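Local coordinates for protein fanconi-associated nuclease 1 homolog (Pseudomonas aeruginosa, PDB 5Y7Q) that belongs to the FAN1 family of nucleases, combining an HTH domain, a SAP domain and a C-terminal VRR-NUC domain, and is bound here to DNA, at residues A[216-224]-A[476-484]; A[406-417]-A[485-496]. All blocks are in the same frame, centred on the assembly; numbering follows the deposited sequence.

How the contacts relate
Two levels of organisation in a multidomain protein are illustrated by these contacts. Contact 1 lies at the DNA-facing surface, where a loop following helix 209-215 meets the turn that leaves helix 467-478; it is partly buried and relies on one backbone hydrogen bond, an arginine and a salt-bridge network, with nucleotides along one flank. Contact 2 is buried: helix 409-418 is covered by the chain leading into helix 493-502, and its chemistry is mostly aliphatic and aromatic, with one direct hydrogen bond, from Tyr487 N to Ser413 OG, and one water bridge. Residues 476-484 run directly into 485-496, and Trp488 of contact 2 packs against the turn of contact 1 while its NE1 is hydrogen-bonded to Leu481 O.

Contact 1 (A[216-224]-A[476-484]); sequences LGIYRYESV and RDKFGLQSP. With nucleotides of chain D; nucleotides of chain B.
Glu222 OE2 is gripped by two groups: Lys478 NZ makes a salt bridge to it at 3.2 Å, and the indole NE1 of Trp420 gives it a hydrogen bond. The same lysine nitrogen turns to Asp477 OD1, met from above the carboxylate plane, which makes a network of three charges. Beside it, Leu481 lays its CD1 against the Glu222 side chain and its CD2 over one face of the Arg220 guanidinium. That guanidinium is also held at its edge, where Arg220 NH1 donates to Phe479 O at 3.0 Å, almost exactly in plane; a bend at chi3 (37°) brings the group to the type II turn from Lys478 to Leu481. Gln482 N donates a hydrogen bond to Arg220 O, 2.8 Å away, with an N-H...O angle of 162°. On the DNA side, O4 of DT12 of chain D sits over a face of the Tyr219 ring; a bond from Gln482 NE2 to that oxygen is weak and doubtful, being too short and bent. The contact thus joins the loop after helix 209-215, which lies beside the DNA, to the turn leading out of helix 467-478 in the VRR-NUC range, with Trp420 of helix 420-423 packed against Lys478 and Leu481.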
loop_
_atom_site.group_PDB
_atom_site.type_symbol
_atom_site.label_atom_id
_atom_site.label_comp_id
_atom_site.label_asym_id
_atom_site.label_seq_id
_atom_site.Cartn_x
_atom_site.Cartn_y
_atom_site.Cartn_z
ATOM N N LEU A 216 -12.107 19.501 1.227
ATOM C CA LEU A 216 -11.191 20.530 0.766
ATOM C C LEU A 216 -10.738 20.354 -0.687
ATOM O O LEU A 216 -10.084 21.247 -1.238
ATOM C CB LEU A 216 -9.972 20.514 1.684
ATOM C CG LEU A 216 -10.156 21.137 3.056
ATOM C CD1 LEU A 216 -8.840 21.028 3.792
ATOM C CD2 LEU A 216 -10.579 22.582 2.901
ATOM N N GLY A 217 -11.022 19.220 -1.312
ATOM C CA GLY A 217 -10.593 19.036 -2.681
ATOM C C GLY A 217 -9.149 18.652 -2.836
ATOM O O GLY A 217 -8.610 18.755 -3.938
ATOM N N ILE A 218 -8.494 18.229 -1.756
ATOM C CA ILE A 218 -7.131 17.723 -1.866
ATOM C C ILE A 218 -7.136 16.276 -2.339
ATOM O O ILE A 218 -6.268 15.860 -3.106
ATOM C CB ILE A 218 -6.410 17.894 -0.522
ATOM C CG1 ILE A 218 -6.216 19.380 -0.239
ATOM C CG2 ILE A 218 -5.092 17.201 -0.545
ATOM C CD1 ILE A 218 -6.407 19.770 1.203
ATOM N N TYR A 219 -8.114 15.502 -1.896
ATOM C CA TYR A 219 -8.367 14.157 -2.374
ATOM C C TYR A 219 -9.704 14.195 -3.087
ATOM O O TYR A 219 -10.686 14.656 -2.506
ATOM C CB TYR A 219 -8.453 13.167 -1.211
ATOM C CG TYR A 219 -7.177 12.911 -0.443
ATOM C CD1 TYR A 219 -5.959 13.422 -0.869
ATOM C CD2 TYR A 219 -7.196 12.120 0.712
ATOM C CE1 TYR A 219 -4.795 13.166 -0.159
ATOM C CE2 TYR A 219 -6.046 11.853 1.423
ATOM C CZ TYR A 219 -4.846 12.376 0.987
ATOM O OH TYR A 219 -3.694 12.105 1.695
ATOM N N ARG A 220 -9.760 13.736 -4.331
ATOM C CA ARG A 220 -11.025 13.720 -5.062
ATOM C C ARG A 220 -11.293 12.297 -5.513
ATOM O O ARG A 220 -10.554 11.758 -6.343
ATOM C CB ARG A 220 -11.013 14.683 -6.244
ATOM C CG ARG A 220 -10.749 16.135 -5.867
ATOM C CD ARG A 220 -11.099 17.112 -6.980
ATOM N NE ARG A 220 -12.289 16.702 -7.722
ATOM C CZ ARG A 220 -12.249 16.289 -8.987
ATOM N NH1 ARG A 220 -11.086 16.263 -9.619
ATOM N NH2 ARG A 220 -13.359 15.915 -9.624
ATOM N N TYR A 221 -12.349 11.700 -4.977
ATOM C CA TYR A 221 -12.697 10.314 -5.234
ATOM C C TYR A 221 -13.900 10.241 -6.148
ATOM O O TYR A 221 -14.775 11.108 -6.104
ATOM C CB TYR A 221 -13.016 9.577 -3.939
ATOM C CG TYR A 221 -11.840 9.439 -2.984
ATOM C CD1 TYR A 221 -11.631 10.371 -1.954
ATOM C CD2 TYR A 221 -10.956 8.366 -3.094
ATOM C CE1 TYR A 221 -10.569 10.239 -1.077
ATOM C CE2 TYR A 221 -9.903 8.234 -2.233
ATOM C CZ TYR A 221 -9.719 9.167 -1.222
ATOM O OH TYR A 221 -8.659 9.008 -0.373
ATOM N N GLU A 222 -13.935 9.193 -6.980
ATOM C CA GLU A 222 -15.074 8.993 -7.869
ATOM C C GLU A 222 -16.287 8.559 -7.064
ATOM O O GLU A 222 -16.172 7.777 -6.118
ATOM C CB GLU A 222 -14.759 7.958 -8.949
ATOM C CG GLU A 222 -15.968 7.484 -9.778
ATOM C CD GLU A 222 -16.494 8.509 -10.794
ATOM O OE1 GLU A 222 -17.016 9.584 -10.405
ATOM O OE2 GLU A 222 -16.409 8.220 -12.002
ATOM N N SER A 223 -17.448 9.098 -7.422
ATOM C CA SER A 223 -18.685 8.813 -6.707
ATOM C C SER A 223 -19.362 7.619 -7.359
ATOM O O SER A 223 -19.674 7.658 -8.550
ATOM C CB SER A 223 -19.606 10.030 -6.716
ATOM O OG SER A 223 -20.806 9.735 -7.399
ATOM N N VAL A 224 -19.552 6.547 -6.600
ATOM C CA VAL A 224 -20.304 5.386 -7.055
ATOM C C VAL A 224 -21.608 5.347 -6.284
ATOM O O VAL A 224 -21.637 5.641 -5.081
ATOM C CB VAL A 224 -19.542 4.067 -6.848
ATOM C CG1 VAL A 224 -20.334 2.916 -7.411
ATOM C CG2 VAL A 224 -18.181 4.139 -7.466
ATOM N N ARG A 476 -11.332 14.341 -19.781
ATOM C CA ARG A 476 -11.796 15.645 -19.325
ATOM C C ARG A 476 -12.741 15.515 -18.131
ATOM O O ARG A 476 -12.643 16.283 -17.171
ATOM C CB ARG A 476 -12.472 16.387 -20.472
ATOM C CG ARG A 476 -11.536 17.004 -21.496
ATOM C CD ARG A 476 -12.288 17.151 -22.806
ATOM N NE ARG A 476 -11.775 18.198 -23.680
ATOM C CZ ARG A 476 -10.564 18.190 -24.222
ATOM N NH1 ARG A 476 -9.710 17.194 -23.959
ATOM N NH2 ARG A 476 -10.207 19.189 -25.022
ATOM N N ASP A 477 -13.665 14.551 -18.186
ATOM C CA ASP A 477 -14.634 14.330 -17.116
ATOM C C ASP A 477 -13.939 13.967 -15.801
ATOM O O ASP A 477 -14.199 14.569 -14.753
ATOM C CB ASP A 477 -15.604 13.219 -17.555
ATOM C CG ASP A 477 -17.000 13.338 -16.928
ATOM O OD1 ASP A 477 -17.159 13.071 -15.708
ATOM O OD2 ASP A 477 -17.951 13.666 -17.678
ATOM N N LYS A 478 -13.044 12.990 -15.845
ATOM C CA LYS A 478 -12.503 12.358 -14.657
ATOM C C LYS A 478 -11.191 12.954 -14.181
ATOM O O LYS A 478 -10.605 12.413 -13.239
ATOM C CB LYS A 478 -12.296 10.870 -14.903
ATOM C CG LYS A 478 -13.552 10.176 -15.315
ATOM C CD LYS A 478 -14.737 10.630 -14.490
ATOM C CE LYS A 478 -15.944 9.724 -14.752
ATOM N NZ LYS A 478 -17.228 10.328 -14.294
ATOM N N PHE A 479 -10.703 14.036 -14.792
ATOM C CA PHE A 479 -9.381 14.538 -14.429
ATOM C C PHE A 479 -9.245 14.749 -12.923
ATOM O O PHE A 479 -10.087 15.386 -12.283
ATOM C CB PHE A 479 -9.064 15.845 -15.152
ATOM C CG PHE A 479 -7.589 16.112 -15.246
ATOM C CD1 PHE A 479 -6.869 15.717 -16.374
ATOM C CD2 PHE A 479 -6.908 16.698 -14.189
ATOM C CE1 PHE A 479 -5.510 15.932 -16.455
ATOM C CE2 PHE A 479 -5.547 16.910 -14.252
ATOM C CZ PHE A 479 -4.844 16.531 -15.387
ATOM N N GLY A 480 -8.176 14.191 -12.365
ATOM C CA GLY A 480 -7.825 14.391 -10.981
ATOM C C GLY A 480 -8.405 13.376 -10.024
ATOM O O GLY A 480 -7.944 13.299 -8.874
ATOM N N LEU A 481 -9.416 12.618 -10.456
ATOM C CA LEU A 481 -10.047 11.630 -9.597
ATOM C C LEU A 481 -9.056 10.522 -9.273
ATOM O O LEU A 481 -8.311 10.077 -10.137
ATOM C CB LEU A 481 -11.291 11.051 -10.274
ATOM C CG LEU A 481 -12.516 11.960 -10.395
ATOM C CD1 LEU A 481 -13.699 11.153 -10.854
ATOM C CD2 LEU A 481 -12.840 12.625 -9.082
ATOM N N GLN A 482 -9.018 10.092 -8.016
ATOM C CA GLN A 482 -8.112 9.014 -7.634
ATOM C C GLN A 482 -8.574 7.691 -8.223
ATOM O O GLN A 482 -9.762 7.352 -8.152
ATOM C CB GLN A 482 -8.024 8.917 -6.121
ATOM C CG GLN A 482 -7.623 10.215 -5.520
ATOM C CD GLN A 482 -6.323 10.121 -4.814
ATOM O OE1 GLN A 482 -5.346 9.595 -5.353
ATOM N NE2 GLN A 482 -6.284 10.637 -3.585
ATOM N N SER A 483 -7.638 6.965 -8.836
ATOM C CA SER A 483 -7.924 5.721 -9.542
ATOM C C SER A 483 -6.717 4.810 -9.433
ATOM O O SER A 483 -5.597 5.270 -9.177
ATOM C CB SER A 483 -8.251 5.970 -11.018
ATOM O OG SER A 483 -7.055 6.301 -11.715
ATOM N N PRO A 484 -6.901 3.513 -9.627
ATOM C CA PRO A 484 -5.723 2.631 -9.634
ATOM C C PRO A 484 -4.765 2.851 -10.813
ATOM O O PRO A 484 -3.543 2.768 -10.621
ATOM C CB PRO A 484 -6.357 1.229 -9.656
ATOM C CG PRO A 484 -7.725 1.437 -10.290
ATOM C CD PRO A 484 -8.171 2.789 -9.844
ATOM P P DT D 12 0.054 8.318 3.857
ATOM O OP1 DT D 12 1.088 8.067 4.892
ATOM O OP2 DT D 12 -1.214 8.979 4.249
ATOM O "O5'" DT D 12 0.710 9.159 2.643
ATOM C "C5'" DT D 12 -0.126 9.859 1.683
ATOM C "C4'" DT D 12 0.683 10.329 0.466
ATOM O "O4'" DT D 12 0.417 9.456 -0.680
ATOM C "C3'" DT D 12 0.359 11.742 -0.032
ATOM O "O3'" DT D 12 1.275 12.671 0.515
ATOM C "C2'" DT D 12 0.541 11.596 -1.536
ATOM C "C1'" DT D 12 -0.082 10.233 -1.747
ATOM N N1 DT D 12 -1.570 10.236 -1.630
ATOM C C2 DT D 12 -2.329 11.200 -2.284
ATOM O O2 DT D 12 -1.862 12.080 -2.989
ATOM N N3 DT D 12 -3.677 11.086 -2.087
ATOM C C4 DT D 12 -4.334 10.141 -1.318
ATOM O O4 DT D 12 -5.552 10.122 -1.201
ATOM C C5 DT D 12 -3.484 9.186 -0.669
ATOM C C6 DT D 12 -2.170 9.262 -0.855
ATOM P P DC D 13 1.374 14.173 -0.053
ATOM O OP1 DC D 13 2.177 14.146 -1.301
ATOM O OP2 DC D 13 1.892 14.958 1.092
ATOM O "O5'" DC D 13 -0.157 14.601 -0.387
ATOM C "C5'" DC D 13 -0.472 15.393 -1.578
ATOM C "C4'" DC D 13 -0.762 16.864 -1.245
ATOM O "O4'" DC D 13 -1.855 16.918 -0.324
ATOM C "C3'" DC D 13 0.386 17.622 -0.587
ATOM O "O3'" DC D 13 1.018 18.493 -1.501
ATOM C "C2'" DC D 13 -0.242 18.427 0.556
ATOM C "C1'" DC D 13 -1.658 17.922 0.651
ATOM N N1 DC D 13 -2.003 17.347 1.971
ATOM C C2 DC D 13 -2.649 18.140 2.925
ATOM O O2 DC D 13 -2.887 19.325 2.653
ATOM N N3 DC D 13 -2.984 17.587 4.123
ATOM C C4 DC D 13 -2.702 16.306 4.363
ATOM N N4 DC D 13 -3.055 15.801 5.534
ATOM C C5 DC D 13 -2.052 15.486 3.402
ATOM C C6 DC D 13 -1.730 16.038 2.226
ATOM P P DG B 10 -8.743 23.138 12.670
ATOM O OP1 DG B 10 -9.131 24.407 13.322
ATOM O OP2 DG B 10 -9.181 21.823 13.162
ATOM O "O5'" DG B 10 -9.160 23.332 11.150
ATOM C "C5'" DG B 10 -8.715 24.491 10.463
ATOM C "C4'" DG B 10 -8.742 24.256 8.986
ATOM O "O4'" DG B 10 -7.712 23.306 8.652
ATOM C "C3'" DG B 10 -10.058 23.672 8.484
ATOM O "O3'" DG B 10 -10.645 24.536 7.541
ATOM C "C2'" DG B 10 -9.683 22.334 7.849
ATOM C "C1'" DG B 10 -8.182 22.439 7.658
ATOM N N9 DG B 10 -7.534 21.158 7.822
ATOM C C8 DG B 10 -7.791 20.218 8.793
ATOM N N7 DG B 10 -7.057 19.148 8.689
ATOM C C5 DG B 10 -6.272 19.390 7.566
ATOM C C6 DG B 10 -5.280 18.586 6.951
ATOM O O6 DG B 10 -4.888 17.451 7.288
ATOM N N1 DG B 10 -4.734 19.219 5.825
ATOM C C2 DG B 10 -5.109 20.470 5.358
ATOM N N2 DG B 10 -4.477 20.925 4.269
ATOM N N3 DG B 10 -6.026 21.227 5.928
ATOM C C4 DG B 10 -6.566 20.626 7.021
#

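Contact 2 (A[406-417]-A[485-496]); sequences VENGLINSLFGL and FVYWELLGEELL
Phe415 directs its ring edge at a face of Phe485, an edge-to-face pair with centroids 5.1 Å apart and planes at 71°. CE2 of Phe415 makes the approach, offset toward the rim of the Phe485 ring; CG of Phe415 lies opposite the backbone N (chi1 168°), which brings CE2 to that ring. Near the start of the helix, Gly409 meets a face of the Tyr487 ring, its CA 4.2 Å from the centroid in a CH-pi contact, while the ring edge looks toward Ser413 OG and Asn412 CB. Gly409 and Gly416 let the chain come close: Leu490 CD2 packs on the CA of Gly409, and Val486 CG2 lies against Gly416. Ser413 OG supplies the polar link. It accepts from Tyr487 N at 3.0 Å, in a nearly straight bond, and donates to Gly409 O, which also receives Ser413 N, so one hydroxyl joins the incoming chain to its own helix. A water bridges Tyr487 OH and Asn412 ND2, and that amide nitrogen is further bonded to Arg523 O. Around this, apolar side chains pack. Leu491 CD1 meets Leu410 CD1 with the two side chains at about a right angle, and its other branch, CD2, rests 3.6 Å from Ser413 CB. Leu417 sends CD2 to CH2 of Trp488, 3.7 Å away, and Val406 CG1 touches both Leu490 and Leu495. Helix 409-418 and the turn before it are surrounded by several elements: helix 505-517 meets Asn412, Leu414 and Phe415, helix 467-478 touches Leu417, and strand 529-533 lies against Val406 and Leu410.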
loop_
_atom_site.group_PDB
_atom_site.type_symbol
_atom_site.label_atom_id
_atom_site.label_comp_id
_atom_site.label_asym_id
_atom_site.label_seq_id
_atom_site.Cartn_x
_atom_site.Cartn_y
_atom_site.Cartn_z
ATOM N N VAL A 406 7.933 7.754 -19.095
ATOM C CA VAL A 406 6.573 7.355 -18.747
ATOM C C VAL A 406 6.542 6.092 -17.891
ATOM O O VAL A 406 5.808 6.046 -16.908
ATOM C CB VAL A 406 5.724 7.185 -20.011
ATOM C CG1 VAL A 406 5.391 8.535 -20.539
ATOM C CG2 VAL A 406 6.480 6.361 -21.032
ATOM N N GLU A 407 7.167 5.012 -18.356
ATOM C CA GLU A 407 7.420 3.789 -17.581
ATOM C C GLU A 407 6.138 3.211 -16.981
ATOM O O GLU A 407 5.885 3.259 -15.784
ATOM C CB GLU A 407 8.497 3.994 -16.503
ATOM C CG GLU A 407 8.230 4.965 -15.369
ATOM C CD GLU A 407 9.312 4.918 -14.296
ATOM O OE1 GLU A 407 10.041 3.898 -14.231
ATOM O OE2 GLU A 407 9.437 5.906 -13.532
ATOM N N ASN A 408 5.342 2.633 -17.866
ATOM C CA ASN A 408 4.075 1.952 -17.585
ATOM C C ASN A 408 2.971 2.903 -17.117
ATOM O O ASN A 408 1.827 2.474 -17.014
ATOM C CB ASN A 408 4.213 0.744 -16.628
ATOM C CG ASN A 408 4.329 1.119 -15.167
ATOM O OD1 ASN A 408 3.445 1.757 -14.605
ATOM N ND2 ASN A 408 5.412 0.666 -14.522
ATOM N N GLY A 409 3.247 4.193 -16.941
ATOM C CA GLY A 409 2.174 5.121 -16.644
ATOM C C GLY A 409 1.308 5.501 -17.831
ATOM O O GLY A 409 0.113 5.784 -17.666
ATOM N N LEU A 410 1.877 5.540 -19.034
ATOM C CA LEU A 410 1.060 5.905 -20.189
ATOM C C LEU A 410 0.117 4.772 -20.580
ATOM O O LEU A 410 -1.090 4.986 -20.752
ATOM C CB LEU A 410 1.938 6.303 -21.363
ATOM C CG LEU A 410 1.110 6.312 -22.645
ATOM C CD1 LEU A 410 0.152 7.498 -22.653
ATOM C CD2 LEU A 410 2.011 6.287 -23.871
ATOM N N ILE A 411 0.640 3.551 -20.690
ATOM C CA ILE A 411 -0.206 2.437 -21.102
ATOM C C ILE A 411 -1.254 2.115 -20.041
ATOM O O ILE A 411 -2.431 1.901 -20.368
ATOM C CB ILE A 411 0.668 1.228 -21.445
ATOM C CG1 ILE A 411 1.463 1.581 -22.683
ATOM C CG2 ILE A 411 -0.176 0.001 -21.681
ATOM C CD1 ILE A 411 2.388 0.512 -23.133
ATOM N N ASN A 412 -0.862 2.079 -18.759
ATOM C CA ASN A 412 -1.862 1.881 -17.715
ATOM C C ASN A 412 -2.890 2.996 -17.742
ATOM O O ASN A 412 -4.091 2.734 -17.630
ATOM C CB ASN A 412 -1.219 1.789 -16.339
ATOM C CG ASN A 412 -0.409 0.537 -16.174
ATOM O OD1 ASN A 412 -0.301 -0.254 -17.105
ATOM N ND2 ASN A 412 0.197 0.362 -15.008
ATOM N N SER A 413 -2.450 4.241 -17.946
ATOM C CA SER A 413 -3.414 5.331 -17.985
ATOM C C SER A 413 -4.423 5.122 -19.098
ATOM O O SER A 413 -5.630 5.155 -18.861
ATOM C CB SER A 413 -2.696 6.661 -18.140
ATOM O OG SER A 413 -2.064 6.989 -16.915
ATOM N N LEU A 414 -3.949 4.890 -20.322
ATOM C CA LEU A 414 -4.870 4.656 -21.428
ATOM C C LEU A 414 -5.861 3.550 -21.088
ATOM O O LEU A 414 -7.051 3.642 -21.422
ATOM C CB LEU A 414 -4.080 4.318 -22.695
ATOM C CG LEU A 414 -3.233 5.474 -23.219
ATOM C CD1 LEU A 414 -2.297 4.988 -24.281
ATOM C CD2 LEU A 414 -4.125 6.547 -23.762
ATOM N N PHE A 415 -5.396 2.510 -20.392
ATOM C CA PHE A 415 -6.305 1.442 -19.987
ATOM C C PHE A 415 -7.343 1.946 -18.993
ATOM O O PHE A 415 -8.543 1.663 -19.121
ATOM C CB PHE A 415 -5.523 0.294 -19.376
ATOM C CG PHE A 415 -6.384 -0.700 -18.683
ATOM C CD1 PHE A 415 -7.208 -1.545 -19.414
ATOM C CD2 PHE A 415 -6.373 -0.802 -17.306
ATOM C CE1 PHE A 415 -8.011 -2.486 -18.778
ATOM C CE2 PHE A 415 -7.174 -1.730 -16.659
ATOM C CZ PHE A 415 -7.996 -2.578 -17.399
ATOM N N GLY A 416 -6.904 2.698 -17.990
ATOM C CA GLY A 416 -7.828 3.143 -16.974
ATOM C C GLY A 416 -8.817 4.152 -17.501
ATOM O O GLY A 416 -9.953 4.230 -17.014
ATOM N N LEU A 417 -8.408 4.933 -18.501
ATOM C CA LEU A 417 -9.329 5.862 -19.132
ATOM C C LEU A 417 -10.371 5.117 -19.948
ATOM O O LEU A 417 -11.577 5.378 -19.823
ATOM C CB LEU A 417 -8.557 6.854 -19.993
ATOM C CG LEU A 417 -7.926 7.888 -19.057
ATOM C CD1 LEU A 417 -6.884 8.709 -19.812
ATOM C CD2 LEU A 417 -9.015 8.790 -18.389
ATOM N N PHE A 485 -5.263 3.034 -12.045
ATOM C CA PHE A 485 -4.382 2.987 -13.213
ATOM C C PHE A 485 -4.050 4.324 -13.884
ATOM O O PHE A 485 -3.255 4.322 -14.834
ATOM C CB PHE A 485 -4.966 2.059 -14.271
ATOM C CG PHE A 485 -5.291 0.712 -13.759
ATOM C CD1 PHE A 485 -6.613 0.293 -13.664
ATOM C CD2 PHE A 485 -4.288 -0.143 -13.363
ATOM C CE1 PHE A 485 -6.925 -0.962 -13.192
ATOM C CE2 PHE A 485 -4.591 -1.411 -12.889
ATOM C CZ PHE A 485 -5.917 -1.817 -12.797
ATOM N N VAL A 486 -4.622 5.453 -13.468
ATOM C CA VAL A 486 -4.509 6.679 -14.257
ATOM C C VAL A 486 -3.626 7.667 -13.517
ATOM O O VAL A 486 -3.995 8.152 -12.440
ATOM C CB VAL A 486 -5.875 7.300 -14.573
ATOM C CG1 VAL A 486 -5.685 8.631 -15.282
ATOM C CG2 VAL A 486 -6.704 6.347 -15.426
ATOM N N TYR A 487 -2.481 7.993 -14.119
ATOM C CA TYR A 487 -1.528 8.949 -13.569
ATOM C C TYR A 487 -1.722 10.265 -14.323
ATOM O O TYR A 487 -1.095 10.483 -15.357
ATOM C CB TYR A 487 -0.092 8.440 -13.757
ATOM C CG TYR A 487 0.253 7.033 -13.252
ATOM C CD1 TYR A 487 1.188 6.852 -12.233
ATOM C CD2 TYR A 487 -0.317 5.900 -13.811
ATOM C CE1 TYR A 487 1.524 5.593 -11.762
ATOM C CE2 TYR A 487 0.018 4.637 -13.357
ATOM C CZ TYR A 487 0.939 4.489 -12.327
ATOM O OH TYR A 487 1.271 3.229 -11.867
ATOM N N TRP A 488 -2.464 11.205 -13.728
ATOM C CA TRP A 488 -2.827 12.451 -14.406
ATOM C C TRP A 488 -1.676 13.442 -14.438
ATOM O O TRP A 488 -1.587 14.274 -15.353
ATOM C CB TRP A 488 -4.001 13.146 -13.708
ATOM C CG TRP A 488 -5.185 12.327 -13.453
ATOM C CD1 TRP A 488 -5.496 11.695 -12.290
ATOM C CD2 TRP A 488 -6.268 12.055 -14.369
ATOM N NE1 TRP A 488 -6.694 11.043 -12.423
ATOM C CE2 TRP A 488 -7.188 11.244 -13.688
ATOM C CE3 TRP A 488 -6.539 12.418 -15.698
ATOM C CZ2 TRP A 488 -8.347 10.769 -14.288
ATOM C CZ3 TRP A 488 -7.705 11.959 -16.291
ATOM C CH2 TRP A 488 -8.596 11.147 -15.583
ATOM N N GLU A 489 -0.871 13.443 -13.381
ATOM C CA GLU A 489 0.290 14.314 -13.319
ATOM C C GLU A 489 1.193 14.057 -14.517
ATOM O O GLU A 489 1.729 14.993 -15.126
ATOM C CB GLU A 489 1.022 14.073 -11.992
ATOM C CG GLU A 489 0.094 13.585 -10.796
ATOM C CD GLU A 489 -0.349 12.081 -10.873
ATOM O OE1 GLU A 489 0.383 11.271 -11.513
ATOM O OE2 GLU A 489 -1.431 11.725 -10.301
ATOM N N LEU A 490 1.323 12.784 -14.892
ATOM C CA LEU A 490 2.196 12.328 -15.957
ATOM C C LEU A 490 1.592 12.509 -17.339
ATOM O O LEU A 490 2.348 12.617 -18.318
ATOM C CB LEU A 490 2.518 10.853 -15.740
ATOM C CG LEU A 490 3.059 10.098 -16.949
ATOM C CD1 LEU A 490 4.517 10.459 -17.154
ATOM C CD2 LEU A 490 2.879 8.610 -16.797
ATOM N N LEU A 491 0.256 12.537 -17.451
ATOM C CA LEU A 491 -0.397 12.462 -18.752
ATOM C C LEU A 491 -0.962 13.832 -19.105
ATOM O O LEU A 491 -2.168 14.071 -18.988
ATOM C CB LEU A 491 -1.494 11.381 -18.696
ATOM C CG LEU A 491 -2.353 11.051 -19.919
ATOM C CD1 LEU A 491 -1.458 10.691 -21.069
ATOM C CD2 LEU A 491 -3.255 9.895 -19.595
ATOM N N GLY A 492 -0.134 14.638 -19.757
ATOM C CA GLY A 492 -0.556 15.946 -20.202
ATOM C C GLY A 492 -1.218 15.847 -21.535
ATOM O O GLY A 492 -1.124 14.820 -22.195
ATOM N N GLU A 493 -1.916 16.912 -21.931
ATOM C CA GLU A 493 -2.741 16.784 -23.125
ATOM C C GLU A 493 -1.896 16.378 -24.331
ATOM O O GLU A 493 -2.321 15.537 -25.134
ATOM C CB GLU A 493 -3.507 18.069 -23.388
ATOM C CG GLU A 493 -4.996 17.847 -23.500
ATOM C CD GLU A 493 -5.703 19.102 -23.943
ATOM O OE1 GLU A 493 -5.244 20.193 -23.540
ATOM O OE2 GLU A 493 -6.689 19.003 -24.712
ATOM N N GLU A 494 -0.664 16.900 -24.430
ATOM C CA GLU A 494 0.164 16.619 -25.603
ATOM C C GLU A 494 0.595 15.156 -25.641
ATOM O O GLU A 494 0.486 14.491 -26.678
ATOM C CB GLU A 494 1.379 17.549 -25.642
ATOM C CG GLU A 494 1.070 19.019 -25.322
ATOM C CD GLU A 494 0.303 19.762 -26.424
ATOM O OE1 GLU A 494 0.040 19.173 -27.500
ATOM O OE2 GLU A 494 -0.030 20.954 -26.213
ATOM N N LEU A 495 1.069 14.619 -24.524
ATOM C CA LEU A 495 1.423 13.203 -24.532
ATOM C C LEU A 495 0.200 12.321 -24.787
ATOM O O LEU A 495 0.320 11.252 -25.398
ATOM C CB LEU A 495 2.118 12.816 -23.218
ATOM C CG LEU A 495 2.197 11.307 -22.982
ATOM C CD1 LEU A 495 3.058 10.598 -24.026
ATOM C CD2 LEU A 495 2.654 10.982 -21.592
ATOM N N LEU A 496 -0.986 12.763 -24.363
ATOM C CA LEU A 496 -2.205 12.021 -24.667
ATOM C C LEU A 496 -2.473 11.999 -26.165
ATOM O O LEU A 496 -2.792 10.950 -26.732
ATOM C CB LEU A 496 -3.398 12.637 -23.948
ATOM C CG LEU A 496 -4.670 11.813 -24.131
ATOM C CD1 LEU A 496 -4.432 10.405 -23.599
ATOM C CD2 LEU A 496 -5.847 12.479 -23.425
HETATM O O HOH W 1 -0.350 1.027 -11.981
#